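Long-range contacts in 3-dehydroshikimate dehydratase (Pseudomonas putida, PDB 5HMQ), which catalyses the metal-dependent dehydration of 3-dehydroshikimate to protocatechuate, an intermediate of quinate and shikimate degradation, as a homodimer of two-domain subunits: residues Gln63-Phe68 / Leu80-Arg85; Val100-Gln105 / Tyr135-Trp140; Val164-Phe169 / Asp187-Val192. One frame throughout, in Å; residues are numbered along the deposited sequence.

Contact 1 (Gln63-Phe68 / Leu80-Arg85); sequences QPFRDF and LDRAER
The guanidinium of Arg82 lies flat over the ring of Phe65, tying helix 76-93 to strand 58-66 within a beta-alpha-beta unit of the TIM barrel. The planes are only 7° apart, and the stack counts as an off-centre cation-pi contact, Arg82 CZ standing 4.2 Å from the Phe65 ring centroid while NH1 sits above the middle of the ring. The arginine chain runs extended through CG and CD and then bends at chi3 (59°), which lets the guanidinium reach the backbone of Arg66 and Asp67. There it grips one acceptor end-on: Arg82 NH1 and NH2 donate to Arg66 O at 3.1 and 3.0 Å, NH1 on a lone pair in the carbonyl plane. NH2 adds a weak bond to Asp67 O and a further one to Asn79 OD1. Tyr350 of the second subunit makes another cation-pi contact with Arg82, so the dimer interface also draws on this group. Phe65 meets the helix backbone too, its CE2 3.6 Å from Ala83 CA. Farther along the chain, the ring of Phe68 comes near the same helix, and Leu80 CD2 approaches the rim of that ring close to its plane, 3.7 Å from Phe68 CZ.

Contact 2 (Val100-Gln105 / Tyr135-Trp140); sequences VCSNVQ and YEALAW. With MG (magnesium ion), chain K.
With chi1 at 56°, Ser102 tucks OG between its own backbone N and carbonyl carbon, where it receives the N-H of Leu138 across the contact; Leu138 N to Ser102 OG is 2.9 Å. The same hydroxyl bonds Val144 O, and so links three backbone regions. Tyr135 holds its ring anti to the backbone N (chi1 -170°), which carries it along the neighbouring strand: CD1 comes 3.3 Å from Val100 O, and the phenol oxygen passes Ser102 CB before bonding Glu69 OE2.

Tyr135 lies in one, and Ser102 just after the other, of two adjacent parallel strands of the TIM barrel, 132-136 and 97-101, which pair through Val100 with Tyr135 and Cys101 with Glu136. Glu136 N donates almost straight to Val100 O at 2.8 Å, and Ser102 N returns a bond to Glu136 O. Cys101 and Glu136 share one face of the sheet, and the glutamate chain extends from it to place OE1 2.1 Å from the magnesium ion in the catalytic metal site. Asp167, Gln193 and Glu241 supply the other protein ligands. Cys101 CB lies beside this carboxylate, 3.7 Å from Glu136 OE2, and also packs on Leu138 CG. Farther along the loops, Val104 uses a single methyl, CG1, to touch both Leu138 CD1 and Trp140 CD1, the latter at 3.7 Å.

Contact 3 (Val164-Phe169 / Asp187-Val192); sequences VILDSF and DKIFFV. With MG (magnesium ion), chain K.
Of the two phenylalanines that meet Val164 and Ile165 across the contact, Phe190 turns its ring so that Asp187 O lies at the edge, in the ring plane, while Arg132 makes a cation-pi contact with it. Phe191 meets the other strand through the root of its side chain: CB rests against Ile165 CG1 at 3.6 Å, the two side chains running alongside each other on one face of the sheet. Both phenylalanines also touch Leu97.

The strands are parallel, and three backbone bonds join them. Val164 N donates to Lys188 O and Phe190 N to Val164 O, each at 2.7 Å, and Leu166 N follows with a bond to Phe191 O. Val164 thus pairs with Ile189 but Ile165 with Phe191, the extra residue Phe190 forming a beta bulge. Past it, Leu166 pairs with Val192, and on the face they share with Val164 and Ile189, Leu166 CD1 reaches the branches of Ile189, with CG2 4.2 Å away. Helices 147-157 and 222-231 cover this side. Lys188 carries its amino group off to Leu162, where NZ bonds Leu162 O.

At the C-terminal end of strand 162-167, Asp167 holds its carboxylate anti to the backbone N (chi1 -178°), and its two oxygens do different work. OD2 binds the magnesium at 2.1 Å and accepts a bond from Arg212 NH1, a second-shell contact that would help to fix the ligand. OD1 accepts a weak bond from Phe169 N, capping helix 168-172 from the N-cap position. Together with Glu136 and Glu241, Asp167 and Gln193, the residue after Val192, form the metal site at the C-terminal ends of the strands, as expected of a xylose isomerase-like TIM barrel.

In the fold
Followed from the N terminus, the three contacts close in series, none nested in or crossing another. Contact 1 closes the short loop from strand 58-66 into helix 76-93; that helix leads to strand 97-101, which opens contact 2. Contact 2 closes over helix 112-128 onto strand 132-136, and contact 3 joins strand 162-167 to strand 189-194 after helix 168-172. The five strands are consecutive neighbours in the parallel barrel. Contacts 1 and 2 touch where Asp67 probably bonds Val104 N and Gln105 NE2. Contacts 2 and 3 meet through Tyr135 O and Ile165 N, and converge on one magnesium ion and its two waters.

Contact 1 (Gln63-Phe68 / Leu80-Arg85)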
loop_
_atom_site.group_PDB
_atom_site.type_symbol
_atom_site.label_atom_id
_atom_site.label_comp_id
_atom_site.label_asym_id
_atom_site.label_seq_id
_atom_site.Cartn_x
_atom_site.Cartn_y
_atom_site.Cartn_z
ATOM N N GLN C 63 -27.445 0.705 -0.349
ATOM C CA GLN C 63 -27.153 1.625 0.750
ATOM C C GLN C 63 -26.219 2.748 0.300
ATOM O O GLN C 63 -25.482 2.589 -0.674
ATOM C CB GLN C 63 -26.540 0.857 1.929
ATOM C CG GLN C 63 -25.190 0.217 1.634
ATOM C CD GLN C 63 -24.097 0.685 2.578
ATOM O OE1 GLN C 63 -24.029 1.861 2.931
ATOM N NE2 GLN C 63 -23.239 -0.239 2.996
ATOM N N PRO C 64 -26.251 3.896 1.000
ATOM C CA PRO C 64 -27.128 4.211 2.129
ATOM C C PRO C 64 -28.235 5.205 1.788
ATOM O O PRO C 64 -28.202 5.835 0.730
ATOM C CB PRO C 64 -26.159 4.820 3.135
ATOM C CG PRO C 64 -25.194 5.588 2.258
ATOM C CD PRO C 64 -25.145 4.868 0.909
ATOM N N PHE C 65 -29.207 5.334 2.688
ATOM C CA PHE C 65 -30.267 6.332 2.593
ATOM C C PHE C 65 -30.237 7.153 3.875
ATOM O O PHE C 65 -30.585 6.650 4.948
ATOM C CB PHE C 65 -31.628 5.672 2.378
ATOM C CG PHE C 65 -32.716 6.635 1.994
ATOM C CD1 PHE C 65 -33.389 7.364 2.961
ATOM C CD2 PHE C 65 -33.052 6.827 0.665
ATOM C CE1 PHE C 65 -34.390 8.252 2.611
ATOM C CE2 PHE C 65 -34.048 7.717 0.308
ATOM C CZ PHE C 65 -34.718 8.430 1.283
ATOM N N ARG C 66 -29.821 8.412 3.764
ATOM C CA ARG C 66 -29.482 9.225 4.921
ATOM C C ARG C 66 -30.622 10.167 5.287
ATOM O O ARG C 66 -31.424 10.563 4.437
ATOM C CB ARG C 66 -28.219 10.045 4.648
ATOM C CG ARG C 66 -27.010 9.217 4.250
ATOM C CD ARG C 66 -25.839 10.103 3.844
ATOM N NE ARG C 66 -24.717 9.320 3.336
ATOM C CZ ARG C 66 -23.769 8.779 4.094
ATOM N NH1 ARG C 66 -23.804 8.929 5.410
ATOM N NH2 ARG C 66 -22.792 8.081 3.533
ATOM N N ASP C 67 -30.672 10.523 6.571
ATOM C CA ASP C 67 -31.523 11.584 7.104
ATOM C C ASP C 67 -32.950 11.564 6.569
ATOM O O ASP C 67 -33.323 12.423 5.763
ATOM C CB ASP C 67 -30.891 12.948 6.812
ATOM C CG ASP C 67 -29.430 13.007 7.211
ATOM O OD1 ASP C 67 -29.069 12.397 8.240
ATOM O OD2 ASP C 67 -28.642 13.657 6.491
ATOM N N PHE C 68 -33.761 10.604 7.016
ATOM C CA PHE C 68 -35.178 10.569 6.670
ATOM C C PHE C 68 -36.043 10.932 7.871
ATOM O O PHE C 68 -36.727 11.957 7.849
ATOM C CB PHE C 68 -35.582 9.204 6.114
ATOM C CG PHE C 68 -37.045 9.103 5.793
ATOM C CD1 PHE C 68 -37.538 9.570 4.585
ATOM C CD2 PHE C 68 -37.935 8.567 6.713
ATOM C CE1 PHE C 68 -38.888 9.489 4.295
ATOM C CE2 PHE C 68 -39.283 8.486 6.430
ATOM C CZ PHE C 68 -39.761 8.946 5.220
ATOM N N LEU C 80 -39.836 11.678 0.724
ATOM C CA LEU C 80 -40.526 10.518 0.168
ATOM C C LEU C 80 -40.270 10.386 -1.329
ATOM O O LEU C 80 -40.100 9.273 -1.841
ATOM C CB LEU C 80 -42.023 10.620 0.455
ATOM C CG LEU C 80 -42.423 10.540 1.929
ATOM C CD1 LEU C 80 -43.880 10.902 2.117
ATOM C CD2 LEU C 80 -42.156 9.141 2.455
ATOM N N ASP C 81 -40.224 11.516 -2.042
ATOM C CA ASP C 81 -39.856 11.498 -3.455
ATOM C C ASP C 81 -38.462 10.922 -3.655
ATOM O O ASP C 81 -38.221 10.167 -4.605
ATOM C CB ASP C 81 -39.934 12.915 -4.023
ATOM C CG ASP C 81 -41.354 13.443 -4.085
ATOM O OD1 ASP C 81 -42.217 12.941 -3.338
ATOM O OD2 ASP C 81 -41.588 14.413 -4.839
ATOM N N ARG C 82 -37.532 11.265 -2.763
ATOM C CA ARG C 82 -36.198 10.681 -2.816
ATOM C C ARG C 82 -36.244 9.182 -2.542
ATOM O O ARG C 82 -35.548 8.402 -3.202
ATOM C CB ARG C 82 -35.280 11.410 -1.831
ATOM C CG ARG C 82 -33.875 10.846 -1.708
ATOM C CD ARG C 82 -32.959 11.829 -0.985
ATOM N NE ARG C 82 -33.421 12.150 0.364
ATOM C CZ ARG C 82 -32.930 11.615 1.475
ATOM N NH1 ARG C 82 -31.956 10.716 1.411
ATOM N NH2 ARG C 82 -33.415 11.978 2.656
ATOM N N ALA C 83 -37.067 8.759 -1.579
ATOM C CA ALA C 83 -37.217 7.332 -1.308
ATOM C C ALA C 83 -37.769 6.590 -2.520
ATOM O O ALA C 83 -37.302 5.492 -2.848
ATOM C CB ALA C 83 -38.120 7.120 -0.094
ATOM N N GLU C 84 -38.755 7.177 -3.204
ATOM C CA GLU C 84 -39.337 6.514 -4.369
ATOM C C GLU C 84 -38.318 6.372 -5.494
ATOM O O GLU C 84 -38.318 5.367 -6.215
ATOM C CB GLU C 84 -40.569 7.277 -4.854
ATOM C CG GLU C 84 -41.755 7.235 -3.898
ATOM C CD GLU C 84 -42.392 5.857 -3.814
ATOM O OE1 GLU C 84 -42.376 5.132 -4.829
ATOM O OE2 GLU C 84 -42.920 5.505 -2.737
ATOM N N ARG C 85 -37.448 7.372 -5.668
ATOM C CA ARG C 85 -36.386 7.257 -6.664
ATOM C C ARG C 85 -35.424 6.128 -6.318
ATOM O O ARG C 85 -34.951 5.410 -7.207
ATOM C CB ARG C 85 -35.636 8.583 -6.802
ATOM C CG ARG C 85 -36.470 9.701 -7.415
ATOM C CD ARG C 85 -35.604 10.875 -7.861
ATOM N NE ARG C 85 -34.805 11.424 -6.769
ATOM C CZ ARG C 85 -35.224 12.372 -5.937
ATOM N NH1 ARG C 85 -36.441 12.883 -6.069
ATOM N NH2 ARG C 85 -34.424 12.808 -4.972
#

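Contact 2 (Val100-Gln105 / Tyr135-Trp140)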
loop_
_atom_site.group_PDB
_atom_site.type_symbol
_atom_site.label_atom_id
_atom_site.label_comp_id
_atom_site.label_asym_id
_atom_site.label_seq_id
_atom_site.Cartn_x
_atom_site.Cartn_y
_atom_site.Cartn_z
ATOM N N VAL C 100 -31.381 2.370 5.796
ATOM C CA VAL C 100 -31.648 3.737 6.219
ATOM C C VAL C 100 -30.865 3.963 7.503
ATOM O O VAL C 100 -31.134 3.319 8.525
ATOM C CB VAL C 100 -33.148 3.992 6.428
ATOM C CG1 VAL C 100 -33.375 5.351 7.075
ATOM C CG2 VAL C 100 -33.896 3.893 5.106
ATOM N N CYS C 101 -29.885 4.861 7.456
ATOM C CA CYS C 101 -29.088 5.165 8.634
ATOM C C CYS C 101 -29.676 6.369 9.359
ATOM O O CYS C 101 -30.213 7.293 8.742
ATOM C CB CYS C 101 -27.624 5.418 8.265
ATOM S SG CYS C 101 -27.355 6.532 6.872
ATOM N N SER C 102 -29.574 6.341 10.685
ATOM C CA SER C 102 -30.275 7.311 11.514
ATOM C C SER C 102 -29.841 8.736 11.186
ATOM O O SER C 102 -28.717 8.984 10.742
ATOM C CB SER C 102 -30.035 7.009 12.995
ATOM O OG SER C 102 -28.651 6.967 13.297
ATOM N N ASN C 103 -30.761 9.673 11.406
ATOM C CA ASN C 103 -30.547 11.064 11.030
ATOM C C ASN C 103 -29.377 11.664 11.801
ATOM O O ASN C 103 -29.195 11.404 12.993
ATOM C CB ASN C 103 -31.819 11.874 11.296
ATOM C CG ASN C 103 -31.936 13.091 10.402
ATOM O OD1 ASN C 103 -30.963 13.816 10.190
ATOM N ND2 ASN C 103 -33.134 13.332 9.883
ATOM N N VAL C 104 -28.586 12.482 11.113
ATOM C CA VAL C 104 -27.464 13.176 11.735
ATOM C C VAL C 104 -27.618 14.689 11.718
ATOM O O VAL C 104 -26.793 15.382 12.333
ATOM C CB VAL C 104 -26.121 12.782 11.082
ATOM C CG1 VAL C 104 -25.904 11.281 11.178
ATOM C CG2 VAL C 104 -26.076 13.244 9.630
ATOM N N GLN C 105 -28.634 15.226 11.046
ATOM C CA GLN C 105 -28.810 16.671 10.988
ATOM C C GLN C 105 -29.025 17.239 12.387
ATOM O O GLN C 105 -29.649 16.613 13.249
ATOM C CB GLN C 105 -29.998 17.024 10.092
ATOM C CG GLN C 105 -29.860 16.533 8.659
ATOM C CD GLN C 105 -28.668 17.131 7.942
ATOM O OE1 GLN C 105 -28.439 18.340 7.990
ATOM N NE2 GLN C 105 -27.902 16.284 7.265
ATOM N N TYR C 135 -33.305 -0.358 9.191
ATOM C CA TYR C 135 -32.963 0.849 9.934
ATOM C C TYR C 135 -31.692 0.605 10.743
ATOM O O TYR C 135 -31.645 -0.313 11.568
ATOM C CB TYR C 135 -34.125 1.252 10.844
ATOM C CG TYR C 135 -33.993 2.611 11.497
ATOM C CD1 TYR C 135 -33.511 3.706 10.788
ATOM C CD2 TYR C 135 -34.380 2.804 12.816
ATOM C CE1 TYR C 135 -33.403 4.953 11.385
ATOM C CE2 TYR C 135 -34.274 4.043 13.420
ATOM C CZ TYR C 135 -33.787 5.114 12.701
ATOM O OH TYR C 135 -33.686 6.347 13.307
ATOM N N GLU C 136 -30.670 1.425 10.501
ATOM C CA GLU C 136 -29.374 1.306 11.160
ATOM C C GLU C 136 -29.086 2.572 11.953
ATOM O O GLU C 136 -29.269 3.682 11.445
ATOM C CB GLU C 136 -28.251 1.078 10.143
ATOM C CG GLU C 136 -26.854 1.058 10.756
ATOM C CD GLU C 136 -25.760 1.287 9.731
ATOM O OE1 GLU C 136 -24.840 0.446 9.636
ATOM O OE2 GLU C 136 -25.833 2.302 9.008
ATOM N N ALA C 137 -28.635 2.404 13.192
ATOM C CA ALA C 137 -28.218 3.527 14.024
ATOM C C ALA C 137 -26.749 3.834 13.765
ATOM O O ALA C 137 -25.888 2.959 13.914
ATOM C CB ALA C 137 -28.437 3.225 15.505
ATOM N N LEU C 138 -26.464 5.066 13.361
ATOM C CA LEU C 138 -25.094 5.550 13.359
ATOM C C LEU C 138 -24.696 5.923 14.779
ATOM O O LEU C 138 -25.491 6.502 15.524
ATOM C CB LEU C 138 -24.945 6.754 12.430
ATOM C CG LEU C 138 -25.320 6.515 10.967
ATOM C CD1 LEU C 138 -25.206 7.804 10.166
ATOM C CD2 LEU C 138 -24.458 5.423 10.355
ATOM N N ALA C 139 -23.462 5.581 15.158
ATOM C CA ALA C 139 -22.988 5.882 16.505
ATOM C C ALA C 139 -23.010 7.374 16.813
ATOM O O ALA C 139 -22.992 7.751 17.988
ATOM C CB ALA C 139 -21.576 5.331 16.704
ATOM N N TRP C 140 -23.054 8.228 15.790
ATOM C CA TRP C 140 -23.133 9.672 15.965
ATOM C C TRP C 140 -24.492 10.233 15.555
ATOM O O TRP C 140 -24.594 11.418 15.221
ATOM C CB TRP C 140 -22.015 10.359 15.178
ATOM C CG TRP C 140 -21.973 9.952 13.741
ATOM C CD1 TRP C 140 -22.599 10.565 12.696
ATOM C CD2 TRP C 140 -21.265 8.836 13.187
ATOM N NE1 TRP C 140 -22.325 9.900 11.525
ATOM C CE2 TRP C 140 -21.512 8.831 11.801
ATOM C CE3 TRP C 140 -20.448 7.838 13.731
ATOM C CZ2 TRP C 140 -20.965 7.873 10.946
ATOM C CZ3 TRP C 140 -19.910 6.886 12.884
ATOM C CH2 TRP C 140 -20.169 6.911 11.505
HETATM MG MG MG K . -23.032 0.204 8.681
HETATM O O HOH W 1 -23.980 0.887 7.024
HETATM O O HOH W 2 -22.405 2.061 8.954
#

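Contact 3 (Val164-Phe169 / Asp187-Val192)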
loop_
_atom_site.group_PDB
_atom_site.type_symbol
_atom_site.label_atom_id
_atom_site.label_comp_id
_atom_site.label_asym_id
_atom_site.label_seq_id
_atom_site.Cartn_x
_atom_site.Cartn_y
_atom_site.Cartn_z
ATOM N N VAL C 164 -34.595 -4.195 11.472
ATOM C CA VAL C 164 -33.390 -3.691 12.120
ATOM C C VAL C 164 -32.172 -4.135 11.323
ATOM O O VAL C 164 -32.101 -5.282 10.861
ATOM C CB VAL C 164 -33.310 -4.183 13.579
ATOM C CG1 VAL C 164 -32.002 -3.741 14.226
ATOM C CG2 VAL C 164 -34.502 -3.669 14.372
ATOM N N ILE C 165 -31.216 -3.227 11.153
ATOM C CA ILE C 165 -29.904 -3.551 10.609
ATOM C C ILE C 165 -28.875 -3.309 11.704
ATOM O O ILE C 165 -28.865 -2.240 12.325
ATOM C CB ILE C 165 -29.577 -2.727 9.350
ATOM C CG1 ILE C 165 -30.415 -3.215 8.164
ATOM C CG2 ILE C 165 -28.085 -2.802 9.031
ATOM C CD1 ILE C 165 -29.979 -2.655 6.825
ATOM N N LEU C 166 -28.024 -4.304 11.946
ATOM C CA LEU C 166 -27.027 -4.250 13.004
ATOM C C LEU C 166 -25.636 -4.088 12.406
ATOM O O LEU C 166 -25.290 -4.749 11.421
ATOM C CB LEU C 166 -27.075 -5.508 13.876
ATOM C CG LEU C 166 -28.383 -5.773 14.625
ATOM C CD1 LEU C 166 -28.367 -7.149 15.275
ATOM C CD2 LEU C 166 -28.635 -4.692 15.665
ATOM N N ASP C 167 -24.840 -3.218 13.025
ATOM C CA ASP C 167 -23.487 -2.903 12.582
ATOM C C ASP C 167 -22.570 -3.012 13.790
ATOM O O ASP C 167 -22.706 -2.236 14.742
ATOM C CB ASP C 167 -23.430 -1.499 11.966
ATOM C CG ASP C 167 -22.051 -1.130 11.436
ATOM O OD1 ASP C 167 -21.044 -1.310 12.154
ATOM O OD2 ASP C 167 -21.977 -0.641 10.288
ATOM N N SER C 168 -21.634 -3.964 13.745
ATOM C CA SER C 168 -20.823 -4.260 14.923
ATOM C C SER C 168 -19.997 -3.059 15.364
ATOM O O SER C 168 -19.779 -2.872 16.567
ATOM C CB SER C 168 -19.913 -5.459 14.654
ATOM O OG SER C 168 -18.996 -5.186 13.611
ATOM N N PHE C 169 -19.537 -2.226 14.429
ATOM C CA PHE C 169 -18.739 -1.075 14.836
ATOM C C PHE C 169 -19.587 -0.052 15.579
ATOM O O PHE C 169 -19.186 0.448 16.635
ATOM C CB PHE C 169 -18.056 -0.416 13.635
ATOM C CG PHE C 169 -17.206 0.765 14.018
ATOM C CD1 PHE C 169 -17.766 2.025 14.179
ATOM C CD2 PHE C 169 -15.851 0.608 14.258
ATOM C CE1 PHE C 169 -16.993 3.098 14.563
ATOM C CE2 PHE C 169 -15.070 1.684 14.633
ATOM C CZ PHE C 169 -15.642 2.930 14.782
ATOM N N ASP C 187 -36.815 -12.570 12.907
ATOM C CA ASP C 187 -37.312 -12.102 11.621
ATOM C C ASP C 187 -37.398 -10.582 11.525
ATOM O O ASP C 187 -37.634 -10.062 10.429
ATOM C CB ASP C 187 -38.689 -12.711 11.335
ATOM C CG ASP C 187 -39.752 -12.237 12.308
ATOM O OD1 ASP C 187 -39.402 -11.867 13.448
ATOM O OD2 ASP C 187 -40.942 -12.222 11.932
ATOM N N LYS C 188 -37.208 -9.860 12.629
ATOM C CA LYS C 188 -37.171 -8.403 12.590
ATOM C C LYS C 188 -35.766 -7.852 12.376
ATOM O O LYS C 188 -35.611 -6.636 12.218
ATOM C CB LYS C 188 -37.773 -7.816 13.872
ATOM C CG LYS C 188 -39.248 -8.146 14.070
ATOM C CD LYS C 188 -40.072 -7.886 12.807
ATOM C CE LYS C 188 -40.107 -6.407 12.439
ATOM N NZ LYS C 188 -40.827 -6.165 11.161
ATOM N N ILE C 189 -34.748 -8.704 12.384
ATOM C CA ILE C 189 -33.395 -8.314 12.009
ATOM C C ILE C 189 -33.240 -8.593 10.520
ATOM O O ILE C 189 -33.378 -9.739 10.081
ATOM C CB ILE C 189 -32.345 -9.079 12.829
ATOM C CG1 ILE C 189 -32.521 -8.797 14.322
ATOM C CG2 ILE C 189 -30.942 -8.713 12.379
ATOM C CD1 ILE C 189 -31.688 -9.699 15.216
ATOM N N PHE C 190 -32.977 -7.545 9.738
ATOM C CA PHE C 190 -32.909 -7.683 8.289
ATOM C C PHE C 190 -31.496 -7.841 7.745
ATOM O O PHE C 190 -31.336 -8.392 6.650
ATOM C CB PHE C 190 -33.566 -6.479 7.602
ATOM C CG PHE C 190 -35.068 -6.499 7.634
ATOM C CD1 PHE C 190 -35.754 -7.522 8.275
ATOM C CD2 PHE C 190 -35.798 -5.502 7.003
ATOM C CE1 PHE C 190 -37.139 -7.541 8.296
ATOM C CE2 PHE C 190 -37.184 -5.518 7.019
ATOM C CZ PHE C 190 -37.855 -6.537 7.668
ATOM N N PHE C 191 -30.475 -7.394 8.470
ATOM C CA PHE C 191 -29.133 -7.377 7.904
ATOM C C PHE C 191 -28.124 -7.177 9.024
ATOM O O PHE C 191 -28.400 -6.485 10.007
ATOM C CB PHE C 191 -28.991 -6.264 6.858
ATOM C CG PHE C 191 -28.011 -6.576 5.770
ATOM C CD1 PHE C 191 -28.397 -7.321 4.668
ATOM C CD2 PHE C 191 -26.703 -6.131 5.846
ATOM C CE1 PHE C 191 -27.501 -7.611 3.661
ATOM C CE2 PHE C 191 -25.801 -6.416 4.842
ATOM C CZ PHE C 191 -26.199 -7.161 3.748
ATOM N N VAL C 192 -26.950 -7.782 8.858
ATOM C CA VAL C 192 -25.873 -7.696 9.838
ATOM C C VAL C 192 -24.594 -7.314 9.107
ATOM O O VAL C 192 -24.179 -8.010 8.172
ATOM C CB VAL C 192 -25.680 -9.015 10.607
ATOM C CG1 VAL C 192 -24.444 -8.936 11.498
ATOM C CG2 VAL C 192 -26.914 -9.339 11.432
HETATM MG MG MG K . -23.032 0.204 8.681
HETATM O O HOH W 1 -23.980 0.887 7.024
HETATM O O HOH W 2 -22.405 2.061 8.954
#